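Local coordinates for choline binding protein PCPA (Streptococcus pneumoniae, PDB 4CP6), which is a pneumococcal surface antigen of the choline-binding family, probably held on the cell wall through choline, with a leucine-rich repeat region of the BspA type, at residues Phe49-Thr62 and Ile91-Ser103. Numbering follows the deposited sequence. Where two conformers were deposited one is given.
Sequences FEAGQDGKPFTIPT and IVYYPSSITIPSS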
ATOM      1  N   PHE A  49      22.478   1.378  23.493  1.00 14.18           N
ATOM      2  CA  PHE A  49      23.526   2.351  23.262  1.00 13.28           C
ATOM      3  C   PHE A  49      23.851   3.110  24.535  1.00 15.84           C
ATOM      4  O   PHE A  49      23.002   3.240  25.417  1.00 15.37           O
ATOM      5  CB  PHE A  49      23.114   3.333  22.142  1.00 13.96           C
ATOM      6  CG  PHE A  49      23.004   2.658  20.788  1.00 13.43           C
ATOM      7  CD1 PHE A  49      24.135   2.448  20.009  1.00 14.95           C
ATOM      8  CD2 PHE A  49      21.784   2.177  20.328  1.00 14.95           C
ATOM      9  CE1 PHE A  49      24.043   1.809  18.769  1.00 14.97           C
ATOM     10  CE2 PHE A  49      21.693   1.529  19.091  1.00 16.12           C
ATOM     11  CZ  PHE A  49      22.823   1.357  18.316  1.00 14.76           C
ATOM     12  N   GLU A  50      25.079   3.623  24.613  1.00 15.72           N
ATOM     13  CA  GLU A  50      25.559   4.439  25.719  1.00 14.39           C
ATOM     14  C   GLU A  50      24.996   5.843  25.575  1.00 15.31           C
ATOM     15  O   GLU A  50      24.694   6.281  24.461  1.00 14.70           O
ATOM     16  CB  GLU A  50      27.090   4.511  25.653  1.00 16.04           C
ATOM     17  CG  GLU A  50      27.753   3.140  25.738  1.00 25.22           C
ATOM     18  CD  GLU A  50      29.179   3.033  25.230  1.00 45.91           C
ATOM     19  OE1 GLU A  50      29.784   4.080  24.905  1.00 30.42           O
ATOM     20  OE2 GLU A  50      29.697   1.895  25.164  1.00 39.49           O
ATOM     21  N   ALA A  51      24.895   6.599  26.689  1.00 12.87           N
ATOM     22  CA  ALA A  51      24.414   7.976  26.641  1.00 13.37           C
ATOM     23  C   ALA A  51      25.178   8.795  25.625  1.00 15.70           C
ATOM     24  O   ALA A  51      24.569   9.544  24.867  1.00 15.66           O
ATOM     25  CB  ALA A  51      24.529   8.619  28.022  1.00 14.03           C
ATOM     26  N   GLY A  52      26.510   8.643  25.604  1.00 13.67           N
ATOM     27  CA  GLY A  52      27.378   9.401  24.708  1.00 13.73           C
ATOM     28  C   GLY A  52      27.173   9.108  23.238  1.00 17.16           C
ATOM     29  O   GLY A  52      27.586   9.913  22.400  1.00 18.75           O
ATOM     30  N   GLN A  53      26.541   7.956  22.923  1.00 12.50           N
ATOM     31  CA  GLN A  53      26.242   7.539  21.539  1.00 12.07           C
ATOM     32  C   GLN A  53      24.934   8.140  21.048  1.00 15.53           C
ATOM     33  O   GLN A  53      24.692   8.131  19.836  1.00 14.73           O
ATOM     34  CB  GLN A  53      26.191   5.998  21.460  1.00 12.85           C
ATOM     35  CG  GLN A  53      27.557   5.320  21.598  1.00 17.83           C
ATOM     36  CD  GLN A  53      27.509   3.798  21.591  1.00 20.44           C
ATOM     37  OE1 GLN A  53      26.835   3.119  22.404  1.00 18.86           O
ATOM     38  NE2 GLN A  53      28.308   3.206  20.715  1.00 20.38           N
ATOM     39  N   ASP A  54      24.084   8.661  21.946  1.00 13.67           N
ATOM     40  CA  ASP A  54      22.797   9.254  21.557  1.00 13.31           C
ATOM     41  C   ASP A  54      22.990  10.415  20.583  1.00 17.24           C
ATOM     42  O   ASP A  54      23.791  11.316  20.849  1.00 16.40           O
ATOM     43  CB  ASP A  54      22.066   9.782  22.803  1.00 15.33           C
ATOM     44  CG  ASP A  54      20.590  10.046  22.581  1.00 17.83           C
ATOM     45  OD1 ASP A  54      19.953   9.285  21.810  1.00 15.54           O
ATOM     46  OD2 ASP A  54      20.035  10.920  23.276  1.00 23.20           O
ATOM     47  N   GLY A  55      22.293  10.374  19.437  1.00 14.18           N
ATOM     48  CA  GLY A  55      22.336  11.450  18.449  1.00 14.41           C
ATOM     49  C   GLY A  55      23.669  11.643  17.753  1.00 17.83           C
ATOM     50  O   GLY A  55      23.926  12.712  17.194  1.00 17.90           O
ATOM     51  N   LYS A  56      24.502  10.588  17.715  1.00 13.63           N
ATOM     52  CA  LYS A  56      25.807  10.639  17.044  1.00 14.17           C
ATOM     53  C   LYS A  56      25.905   9.468  16.063  1.00 16.76           C
ATOM     54  O   LYS A  56      25.179   8.486  16.224  1.00 14.94           O
ATOM     55  CB  LYS A  56      26.949  10.570  18.079  1.00 16.16           C
ATOM     56  CG  LYS A  56      27.002  11.796  18.988  1.00 19.71           C
ATOM     57  CD  LYS A  56      28.300  11.909  19.760  1.00 20.80           C
ATOM     58  CE  LYS A  56      28.213  13.056  20.744  1.00 27.91           C
ATOM     59  NZ  LYS A  56      27.244  12.776  21.845  1.00 35.10           N
ATOM     60  N   PRO A  57      26.775   9.544  15.033  1.00 14.98           N
ATOM     61  CA  PRO A  57      26.882   8.436  14.076  1.00 14.44           C
ATOM     62  C   PRO A  57      27.421   7.159  14.699  1.00 16.64           C
ATOM     63  O   PRO A  57      28.259   7.186  15.616  1.00 15.38           O
ATOM     64  CB  PRO A  57      27.869   8.974  13.030  1.00 16.37           C
ATOM     65  CG  PRO A  57      27.785  10.456  13.165  1.00 20.58           C
ATOM     66  CD  PRO A  57      27.669  10.653  14.645  1.00 17.23           C
ATOM     67  N   PHE A  58      26.931   6.013  14.206  1.00 14.95           N
ATOM     68  CA  PHE A  58      27.372   4.723  14.689  1.00 13.72           C
ATOM     69  C   PHE A  58      27.661   3.814  13.500  1.00 15.40           C
ATOM     70  O   PHE A  58      26.932   3.881  12.491  1.00 15.19           O
ATOM     71  CB  PHE A  58      26.260   4.091  15.547  1.00 14.42           C
ATOM     72  CG  PHE A  58      26.524   2.664  15.979  1.00 13.62           C
ATOM     73  CD1 PHE A  58      27.409   2.392  17.020  1.00 16.53           C
ATOM     74  CD2 PHE A  58      25.864   1.592  15.372  1.00 14.25           C
ATOM     75  CE1 PHE A  58      27.650   1.081  17.431  1.00 18.25           C
ATOM     76  CE2 PHE A  58      26.118   0.278  15.782  1.00 16.79           C
ATOM     77  CZ  PHE A  58      26.991   0.035  16.818  1.00 17.37           C
ATOM     78  N   THR A  59      28.681   2.968  13.601  1.00 14.24           N
ATOM     79  CA  THR A  59      29.028   1.992  12.581  1.00 13.21           C
ATOM     80  C   THR A  59      28.848   0.584  13.127  1.00 15.91           C
ATOM     81  O   THR A  59      29.377   0.247  14.190  1.00 14.62           O
ATOM     82  CB  THR A  59      30.461   2.215  12.056  1.00 16.76           C
ATOM     83  OG1 THR A  59      30.507   3.517  11.485  1.00 18.76           O
ATOM     84  CG2 THR A  59      30.867   1.188  10.975  1.00 17.99           C
ATOM     85  N   ILE A  60      28.089  -0.244  12.420  1.00 13.60           N
ATOM     86  CA  ILE A  60      27.909  -1.624  12.835  1.00 13.30           C
ATOM     87  C   ILE A  60      29.237  -2.343  12.661  1.00 16.75           C
ATOM     88  O   ILE A  60      29.832  -2.289  11.575  1.00 14.94           O
ATOM     89  CB  ILE A  60      26.820  -2.333  11.996  1.00 16.33           C
ATOM     90  CG1 ILE A  60      25.475  -1.675  12.217  1.00 15.47           C
ATOM     91  CG2 ILE A  60      26.751  -3.838  12.337  1.00 17.32           C
ATOM     92  CD1 ILE A  60      24.336  -2.188  11.208  1.00 16.47           C
ATOM     93  N   PRO A  61      29.713  -3.056  13.710  1.00 15.97           N
ATOM     94  CA  PRO A  61      30.955  -3.818  13.544  1.00 15.33           C
ATOM     95  C   PRO A  61      30.879  -4.875  12.427  1.00 17.83           C
ATOM     96  O   PRO A  61      29.788  -5.364  12.103  1.00 17.12           O
ATOM     97  CB  PRO A  61      31.184  -4.419  14.942  1.00 17.48           C
ATOM     98  CG  PRO A  61      30.444  -3.488  15.870  1.00 21.76           C
ATOM     99  CD  PRO A  61      29.196  -3.170  15.092  1.00 16.99           C
ATOM    100  N   THR A  62      32.023  -5.222  11.835  1.00 16.30           N
ATOM    101  CA  THR A  62      32.072  -6.152  10.703  1.00 15.65           C
ATOM    102  C   THR A  62      32.703  -7.497  11.022  1.00 17.80           C
ATOM    103  O   THR A  62      32.513  -8.476  10.284  1.00 15.83           O
ATOM    104  CB  THR A  62      32.746  -5.476   9.487  1.00 18.42           C
ATOM    105  OG1 THR A  62      32.711  -6.351   8.364  1.00 18.29           O
ATOM    106  CG2 THR A  62      34.214  -5.067   9.747  1.00 16.95           C
ATOM    107  N   ILE A  91      14.859   8.354  28.618  1.00 17.20           N
ATOM    108  CA  ILE A  91      15.394   8.476  27.258  1.00 15.86           C
ATOM    109  C   ILE A  91      16.072   7.138  26.926  1.00 19.92           C
ATOM    110  O   ILE A  91      16.837   6.590  27.754  1.00 17.87           O
ATOM    111  CB  ILE A  91      16.420   9.641  27.172  1.00 17.69           C
ATOM    112  CG1 ILE A  91      15.777  11.024  27.421  1.00 17.41           C
ATOM    113  CG2 ILE A  91      17.231   9.613  25.866  1.00 17.00           C
ATOM    114  CD1 ILE A  91      14.774  11.571  26.348  1.00 26.78           C
ATOM    115  N   VAL A  92      15.779   6.597  25.713  1.00 14.67           N
ATOM    116  CA  VAL A  92      16.385   5.383  25.188  1.00 13.49           C
ATOM    117  C   VAL A  92      17.335   5.923  24.114  1.00 16.50           C
ATOM    118  O   VAL A  92      16.896   6.606  23.168  1.00 15.62           O
ATOM    119  CB  VAL A  92      15.323   4.383  24.650  1.00 16.02           C
ATOM    120  CG1 VAL A  92      15.984   3.191  23.973  1.00 15.85           C
ATOM    121  CG2 VAL A  92      14.418   3.897  25.792  1.00 15.57           C
ATOM    122  N   TYR A  93      18.645   5.718  24.317  1.00 13.30           N
ATOM    123  CA  TYR A  93      19.668   6.306  23.458  1.00 12.79           C
ATOM    124  C   TYR A  93      19.697   5.670  22.087  1.00 13.51           C
ATOM    125  O   TYR A  93      19.470   4.470  21.959  1.00 12.53           O
ATOM    126  CB  TYR A  93      21.042   6.187  24.120  1.00 13.10           C
ATOM    127  CG  TYR A  93      21.027   6.713  25.537  1.00 12.92           C
ATOM    128  CD1 TYR A  93      20.667   8.029  25.805  1.00 13.00           C
ATOM    129  CD2 TYR A  93      21.378   5.895  26.607  1.00 13.04           C
ATOM    130  CE1 TYR A  93      20.655   8.524  27.110  1.00 13.76           C
ATOM    131  CE2 TYR A  93      21.354   6.375  27.915  1.00 13.64           C
ATOM    132  CZ  TYR A  93      21.015   7.692  28.155  1.00 15.43           C
ATOM    133  OH  TYR A  93      21.004   8.147  29.457  1.00 14.86           O
ATOM    134  N   TYR A  94      19.974   6.464  21.055  1.00 12.07           N
ATOM    135  CA  TYR A  94      19.977   5.896  19.712  1.00 11.39           C
ATOM    136  C   TYR A  94      20.809   6.795  18.808  1.00 13.20           C
ATOM    137  O   TYR A  94      20.733   8.009  18.926  1.00 12.50           O
ATOM    138  CB  TYR A  94      18.515   5.766  19.178  1.00 12.23           C
ATOM    139  CG  TYR A  94      18.421   4.799  18.024  1.00 11.40           C
ATOM    140  CD1 TYR A  94      18.660   5.222  16.717  1.00 11.63           C
ATOM    141  CD2 TYR A  94      18.143   3.446  18.238  1.00 11.11           C
ATOM    142  CE1 TYR A  94      18.687   4.310  15.661  1.00 11.92           C
ATOM    143  CE2 TYR A  94      18.110   2.536  17.178  1.00 12.89           C
ATOM    144  CZ  TYR A  94      18.362   2.982  15.885  1.00 13.48           C
ATOM    145  OH  TYR A  94      18.337   2.113  14.819  1.00 13.75           O
ATOM    146  N   PRO A  95      21.603   6.211  17.892  1.00 11.83           N
ATOM    147  CA  PRO A  95      22.441   7.031  17.010  1.00 12.90           C
ATOM    148  C   PRO A  95      21.673   7.896  16.018  1.00 14.33           C
ATOM    149  O   PRO A  95      20.520   7.625  15.696  1.00 14.81           O
ATOM    150  CB  PRO A  95      23.315   6.007  16.272  1.00 14.53           C
ATOM    151  CG  PRO A  95      22.718   4.701  16.496  1.00 18.44           C
ATOM    152  CD  PRO A  95      21.852   4.773  17.711  1.00 12.96           C
ATOM    153  N   SER A  96      22.347   8.927  15.485  1.00 13.11           N
ATOM    154  CA  SER A  96      21.715   9.813  14.493  1.00 13.30           C
ATOM    155  C   SER A  96      21.804   9.230  13.070  1.00 15.25           C
ATOM    156  O   SER A  96      21.051   9.637  12.178  1.00 15.15           O
ATOM    157  CB  SER A  96      22.429  11.151  14.517  1.00 15.11           C
ATOM    158  OG  SER A  96      23.819  10.944  14.331  1.00 17.55           O
ATOM    159  N   SER A  97      22.760   8.340  12.846  1.00 12.35           N
ATOM    160  CA  SER A  97      22.968   7.679  11.553  1.00 13.41           C
ATOM    161  C   SER A  97      23.642   6.361  11.823  1.00 15.49           C
ATOM    162  O   SER A  97      24.306   6.213  12.860  1.00 13.72           O
ATOM    163  CB  SER A  97      23.831   8.530  10.619  1.00 16.96           C
ATOM    164  OG  SER A  97      25.183   8.554  11.052  1.00 23.01           O
ATOM    165  N   ILE A  98      23.468   5.384  10.932  1.00 14.33           N
ATOM    166  CA  ILE A  98      24.087   4.088  11.090  1.00 12.27           C
ATOM    167  C   ILE A  98      24.754   3.743   9.786  1.00 15.48           C
ATOM    168  O   ILE A  98      24.117   3.878   8.722  1.00 14.69           O
ATOM    169  CB  ILE A  98      23.109   2.970  11.555  1.00 14.10           C
ATOM    170  CG1 ILE A  98      22.537   3.288  12.976  1.00 14.13           C
ATOM    171  CG2 ILE A  98      23.812   1.595  11.519  1.00 15.22           C
ATOM    172  CD1 ILE A  98      21.408   2.369  13.446  1.00 15.16           C
ATOM    173  N   THR A  99      26.024   3.320   9.852  1.00 13.50           N
ATOM    174  CA  THR A  99      26.793   2.875   8.699  1.00 13.80           C
ATOM    175  C   THR A  99      26.826   1.357   8.698  1.00 15.27           C
ATOM    176  O   THR A  99      27.116   0.732   9.734  1.00 13.99           O
ATOM    177  CB  THR A  99      28.186   3.504   8.709  1.00 16.29           C
ATOM    178  OG1 THR A  99      28.040   4.907   8.514  1.00 16.88           O
ATOM    179  CG2 THR A  99      29.104   2.928   7.631  1.00 16.88           C
ATOM    180  N   ILE A 100      26.483   0.756   7.535  1.00 13.34           N
ATOM    181  CA  ILE A 100      26.422  -0.680   7.374  1.00 12.42           C
ATOM    182  C   ILE A 100      27.653  -1.140   6.613  1.00 15.05           C
ATOM    183  O   ILE A 100      27.862  -0.691   5.484  1.00 14.82           O
ATOM    184  CB  ILE A 100      25.122  -1.048   6.626  1.00 15.43           C
ATOM    185  CG1 ILE A 100      23.893  -0.538   7.436  1.00 16.40           C
ATOM    186  CG2 ILE A 100      25.058  -2.546   6.332  1.00 17.11           C
ATOM    187  CD1 ILE A 100      22.489  -0.967   6.907  1.00 18.35           C
ATOM    188  N   PRO A 101      28.454  -2.049   7.202  1.00 13.36           N
ATOM    189  CA  PRO A 101      29.673  -2.504   6.517  1.00 13.05           C
ATOM    190  C   PRO A 101      29.332  -3.407   5.347  1.00 14.16           C
ATOM    191  O   PRO A 101      28.228  -3.962   5.314  1.00 14.58           O
ATOM    192  CB  PRO A 101      30.443  -3.249   7.618  1.00 15.32           C
ATOM    193  CG  PRO A 101      29.349  -3.768   8.539  1.00 17.52           C
ATOM    194  CD  PRO A 101      28.321  -2.664   8.542  1.00 14.02           C
ATOM    195  N   SER A 102      30.291  -3.598   4.415  1.00 15.03           N
ATOM    196  CA  SER A 102      30.050  -4.423   3.236  0.50 14.41           C
ATOM    197  C   SER A 102      29.691  -5.872   3.546  1.00 17.08           C
ATOM    198  O   SER A 102      28.947  -6.475   2.784  1.00 17.63           O
ATOM    199  CB  SER A 102      31.227  -4.354   2.264  0.50 17.48           C
ATOM    200  OG  SER A 102      32.417  -4.834   2.862  0.50 22.06           O
ATOM    201  N   SER A 103      30.167  -6.427   4.677  1.00 13.97           N
ATOM    202  CA  SER A 103      29.897  -7.807   5.055  1.00 12.88           C
ATOM    203  C   SER A 103      28.409  -8.139   5.292  1.00 14.63           C
ATOM    204  O   SER A 103      28.053  -9.310   5.272  1.00 15.64           O
ATOM    205  CB  SER A 103      30.716  -8.184   6.291  1.00 15.27           C
ATOM    206  OG  SER A 103      30.385  -7.413   7.433  1.00 14.90           O
TER
HETATM  207  O   HOH W   1      19.729   2.385  23.733  1.00 15.36           O
HETATM  208  O   HOH W   2      17.187   8.796  21.591  1.00 22.16           O
HETATM  209  O   HOH W   3      27.153   6.369  10.665  1.00 19.82           O
HETATM  210  O   HOH W   4      32.782  -5.339   5.815  1.00 21.12           O
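Phe58 and Thr59 run parallel to Ile98 and Thr99, the short strands 57-59 and 97-100 meeting at 22°, and hydrogen bonds from Phe58 N to Ser97 O, Thr99 N to Phe58 O and Ile60 N to Thr99 O join them. Strand 57-59 thereby adds an outermost strand to the parallel sheet of the leucine-rich repeats, whose next member is 119-122. On one face Thr59 and Thr99 lie side by side, and a water gathers Phe58 O, Ser97 OG and Thr99 OG1. On the other, apolar groups interlock: Ile60 CG1 rests on Ile98 CG2 at 3.7 Å, and Phe58 CB on Pro95 CB at 3.6 Å. Pro95 is wedged among rings. Its CD stands over the centre of the Phe49 ring, a CH-pi contact 3.5 Å from the centroid, while Phe49 turns its edge to the face of Tyr94 in a T-shaped pair with planes at 68°. Tyr94 OH is bonded farther off, to Phe81 O and Ser115 OG. Beyond the strands, Ala51 CA sits almost on the ring normal of Tyr93 in a second CH-pi contact. Asp54 and Gly55 then grip the backbone of Tyr94 from both ends. With Asp54 CG anti to the backbone N (chi1 -163°), Tyr94 N meets Asp54 OD1 at 2.9 Å on the anti side of the carboxylate, somewhat out of its plane, and Gly55 N reaches Tyr94 O at 2.9 Å, almost straight. A water bridges OD1 to Val92 O, so this carboxylate oxygen holds two donors. At the far end Thr62 OG1 and Ser103 OG are hydrogen-bonded at 2.7 Å. The chemistry thus divides the work: backbone bonds set the strand register, the aromatic rings and Pro95 pack on the face of Phe58 and Ile98, and one carboxylate ties down the irregular chain leading into the repeat strand.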